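Local coordinates for Ras GTPase-activating-like protein (Schizosaccharomyces pombe, PDB 1P2X), which binds actin filaments through its calponin-homology domain and is required to build the contractile F-actin ring at the division site, at residues V105-H110 and P154-L159. Sequence-based numbering, arbitrary orientation.
Sequences VIYCIH and PNFKAL
Tyr107 on a helical turn, 105-110, meets Pro154 of the irregular segment 154-159 at the closest backbone approach, CA to CA 6.5 Å, and no direct hydrogen bond joins the two. Aromatic packing carries the contact. Pro154 lies over one face of the Tyr107 ring in a CH-pi contact, its CB 3.8 Å from the ring centroid. With CG anti to the backbone N (chi1 178°), the Tyr107 ring slides past Pro154 and reaches toward Asn155, bringing its OH to a water. That water sits in the plane of the ring, 2.6 Å from Tyr107 OH, and donates to Asn155 O at 3.0 Å. Tyr107 also turns its edge to the face of Phe156 in a T-shaped pair, with planes at 85°. Phe156 in turn points its own edge at the face of His110; Phe156 CD2 stands 3.9 Å above the plane of the His110 ring, over its centre. Phe156 CE2 lies 3.5 Å from Tyr107 CA. Leu159 straddles two partners, with CD1 against His110 CB (3.5 Å) and CD2 near Tyr107 CE1. An alanine in place of Tyr107 would probably leave Pro154 without its ring partner, deprive Asn155 O of the water bridge and set Phe156 freer to move. Asn155 OD1 accepts from Ala158 N, an Asx motif within the segment. His110 NE2 is hydrogen-bonded to Arg12 O of helix 2-23, which probably helps hold the imidazole. The contact packs the fragment's last residues, in a loop after helix 136-147, on helix 102-117 of the calponin-homology domain, while Ile106 and Ile109 pack on helix 2-23.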
ATOM      1  N   VAL A 105       0.347   0.262  -5.683  1.00 13.24           N
ATOM      2  CA  VAL A 105       0.459  -0.667  -4.566  1.00 10.82           C
ATOM      3  C   VAL A 105      -0.590  -0.278  -3.531  1.00  9.00           C
ATOM      4  O   VAL A 105      -1.350  -1.121  -3.053  1.00  8.95           O
ATOM      5  CB  VAL A 105       1.870  -0.617  -3.934  1.00 12.81           C
ATOM      6  CG1 VAL A 105       1.902  -1.411  -2.644  1.00 10.23           C
ATOM      7  CG2 VAL A 105       2.896  -1.172  -4.919  1.00 11.12           C
ATOM      8  N   ILE A 106      -0.631   1.010  -3.202  1.00  6.97           N
ATOM      9  CA  ILE A 106      -1.596   1.537  -2.248  1.00  6.74           C
ATOM     10  C   ILE A 106      -3.010   1.226  -2.737  1.00  8.86           C
ATOM     11  O   ILE A 106      -3.892   0.891  -1.952  1.00 10.73           O
ATOM     12  CB  ILE A 106      -1.423   3.067  -2.089  1.00  7.28           C
ATOM     13  CG1 ILE A 106      -0.007   3.386  -1.588  1.00  9.55           C
ATOM     14  CG2 ILE A 106      -2.459   3.625  -1.136  1.00  4.94           C
ATOM     15  CD1 ILE A 106       0.405   2.593  -0.346  1.00  6.71           C
ATOM     16  N   TYR A 107      -3.209   1.353  -4.047  1.00 10.87           N
ATOM     17  CA  TYR A 107      -4.492   1.067  -4.687  1.00  9.63           C
ATOM     18  C   TYR A 107      -4.824  -0.413  -4.507  1.00  8.03           C
ATOM     19  O   TYR A 107      -5.935  -0.774  -4.135  1.00  6.44           O
ATOM     20  CB  TYR A 107      -4.406   1.408  -6.178  1.00 11.42           C
ATOM     21  CG  TYR A 107      -5.659   1.107  -6.978  1.00 11.78           C
ATOM     22  CD1 TYR A 107      -6.874   1.726  -6.683  1.00 13.42           C
ATOM     23  CD2 TYR A 107      -5.620   0.212  -8.042  1.00 11.99           C
ATOM     24  CE1 TYR A 107      -8.019   1.451  -7.434  1.00 14.01           C
ATOM     25  CE2 TYR A 107      -6.752  -0.072  -8.792  1.00 11.29           C
ATOM     26  CZ  TYR A 107      -7.943   0.546  -8.484  1.00 12.20           C
ATOM     27  OH  TYR A 107      -9.061   0.236  -9.215  1.00 17.48           O
ATOM     28  N   CYS A 108      -3.843  -1.266  -4.764  1.00  7.93           N
ATOM     29  CA  CYS A 108      -4.044  -2.692  -4.618  1.00  8.36           C
ATOM     30  C   CYS A 108      -4.440  -3.018  -3.179  1.00  9.60           C
ATOM     31  O   CYS A 108      -5.352  -3.824  -2.941  1.00  8.93           O
ATOM     32  CB  CYS A 108      -2.774  -3.451  -5.016  1.00 12.05           C
ATOM     33  SG  CYS A 108      -2.868  -5.237  -4.744  1.00 12.73           S
ATOM     34  N   ILE A 109      -3.783  -2.373  -2.216  1.00  8.69           N
ATOM     35  CA  ILE A 109      -4.082  -2.616  -0.805  1.00  8.20           C
ATOM     36  C   ILE A 109      -5.520  -2.237  -0.426  1.00 11.02           C
ATOM     37  O   ILE A 109      -6.158  -2.922   0.377  1.00  8.38           O
ATOM     38  CB  ILE A 109      -3.093  -1.862   0.099  1.00  9.56           C
ATOM     39  CG1 ILE A 109      -1.700  -2.498  -0.024  1.00  9.36           C
ATOM     40  CG2 ILE A 109      -3.587  -1.863   1.544  1.00  8.45           C
ATOM     41  CD1 ILE A 109      -0.619  -1.777   0.727  1.00  8.91           C
ATOM     42  N   HIS A 110      -6.024  -1.144  -0.996  1.00  9.06           N
ATOM     43  CA  HIS A 110      -7.389  -0.711  -0.716  1.00  8.68           C
ATOM     44  C   HIS A 110      -8.381  -1.752  -1.267  1.00 10.37           C
ATOM     45  O   HIS A 110      -9.315  -2.163  -0.576  1.00  7.80           O
ATOM     46  CB  HIS A 110      -7.679   0.657  -1.357  1.00  8.25           C
ATOM     47  CG  HIS A 110      -7.214   1.833  -0.547  1.00  8.14           C
ATOM     48  ND1 HIS A 110      -8.077   2.816  -0.110  1.00  7.14           N
ATOM     49  CD2 HIS A 110      -5.976   2.214  -0.147  1.00  5.48           C
ATOM     50  CE1 HIS A 110      -7.393   3.751   0.525  1.00  8.24           C
ATOM     51  NE2 HIS A 110      -6.114   3.415   0.511  1.00  4.92           N
ATOM     52  N   PRO A 154      -4.315   6.150  -9.369  1.00 16.26           N
ATOM     53  CA  PRO A 154      -5.416   5.204  -9.596  1.00 15.79           C
ATOM     54  C   PRO A 154      -6.788   5.713  -9.142  1.00 14.79           C
ATOM     55  O   PRO A 154      -6.899   6.719  -8.449  1.00 12.06           O
ATOM     56  CB  PRO A 154      -4.972   3.967  -8.815  1.00 16.55           C
ATOM     57  CG  PRO A 154      -4.180   4.532  -7.702  1.00 21.68           C
ATOM     58  CD  PRO A 154      -3.371   5.628  -8.366  1.00 18.04           C
ATOM     59  N   ASN A 155      -7.833   4.998  -9.529  1.00 14.32           N
ATOM     60  CA  ASN A 155      -9.188   5.402  -9.186  1.00 14.59           C
ATOM     61  C   ASN A 155      -9.688   4.867  -7.834  1.00 14.72           C
ATOM     62  O   ASN A 155     -10.525   3.964  -7.796  1.00 15.23           O
ATOM     63  CB  ASN A 155     -10.150   4.974 -10.304  1.00 10.83           C
ATOM     64  CG  ASN A 155     -11.487   5.669 -10.214  1.00 10.86           C
ATOM     65  OD1 ASN A 155     -11.820   6.252  -9.186  1.00 12.34           O
ATOM     66  ND2 ASN A 155     -12.267   5.612 -11.296  1.00 10.60           N
ATOM     67  N   PHE A 156      -9.185   5.435  -6.734  1.00 14.02           N
ATOM     68  CA  PHE A 156      -9.612   5.033  -5.393  1.00 14.25           C
ATOM     69  C   PHE A 156     -11.097   5.283  -5.173  1.00 15.37           C
ATOM     70  O   PHE A 156     -11.768   4.522  -4.481  1.00 14.67           O
ATOM     71  CB  PHE A 156      -8.865   5.811  -4.302  1.00 12.19           C
ATOM     72  CG  PHE A 156      -7.401   5.530  -4.244  1.00 14.72           C
ATOM     73  CD1 PHE A 156      -6.499   6.374  -4.889  1.00 12.18           C
ATOM     74  CD2 PHE A 156      -6.919   4.430  -3.538  1.00  9.20           C
ATOM     75  CE1 PHE A 156      -5.131   6.129  -4.840  1.00 11.64           C
ATOM     76  CE2 PHE A 156      -5.551   4.169  -3.480  1.00 13.47           C
ATOM     77  CZ  PHE A 156      -4.650   5.021  -4.135  1.00 13.55           C
ATOM     78  N   LYS A 157     -11.596   6.373  -5.743  1.00 16.36           N
ATOM     79  CA  LYS A 157     -12.985   6.781  -5.548  1.00 19.88           C
ATOM     80  C   LYS A 157     -14.015   5.772  -6.060  1.00 18.87           C
ATOM     81  O   LYS A 157     -15.110   5.682  -5.516  1.00 18.63           O
ATOM     82  CB  LYS A 157     -13.219   8.147  -6.206  1.00 22.55           C
ATOM     83  CG  LYS A 157     -14.446   8.874  -5.706  1.00 25.56           C
ATOM     84  CD  LYS A 157     -14.625  10.221  -6.398  1.00 32.14           C
ATOM     85  CE  LYS A 157     -13.427  11.143  -6.180  1.00 36.78           C
ATOM     86  NZ  LYS A 157     -13.642  12.500  -6.777  1.00 37.41           N
ATOM     87  N   ALA A 158     -13.654   5.011  -7.088  1.00 18.76           N
ATOM     88  CA  ALA A 158     -14.555   4.022  -7.677  1.00 20.38           C
ATOM     89  C   ALA A 158     -14.549   2.695  -6.936  1.00 20.85           C
ATOM     90  O   ALA A 158     -15.143   1.725  -7.396  1.00 22.26           O
ATOM     91  CB  ALA A 158     -14.194   3.791  -9.153  1.00 19.97           C
ATOM     92  N   LEU A 159     -13.857   2.633  -5.804  1.00 22.07           N
ATOM     93  CA  LEU A 159     -13.824   1.400  -5.030  1.00 22.95           C
ATOM     94  C   LEU A 159     -15.062   1.343  -4.141  1.00 25.72           C
ATOM     95  O   LEU A 159     -15.257   2.212  -3.285  1.00 28.22           O
ATOM     96  CB  LEU A 159     -12.562   1.326  -4.163  1.00 20.19           C
ATOM     97  CG  LEU A 159     -11.192   1.236  -4.839  1.00 19.76           C
ATOM     98  CD1 LEU A 159     -10.105   1.229  -3.760  1.00 19.50           C
ATOM     99  CD2 LEU A 159     -11.098  -0.009  -5.695  1.00 16.39           C
TER
HETATM  100  O   HOH W   1     -11.392   1.405  -9.192  1.00 34.74           O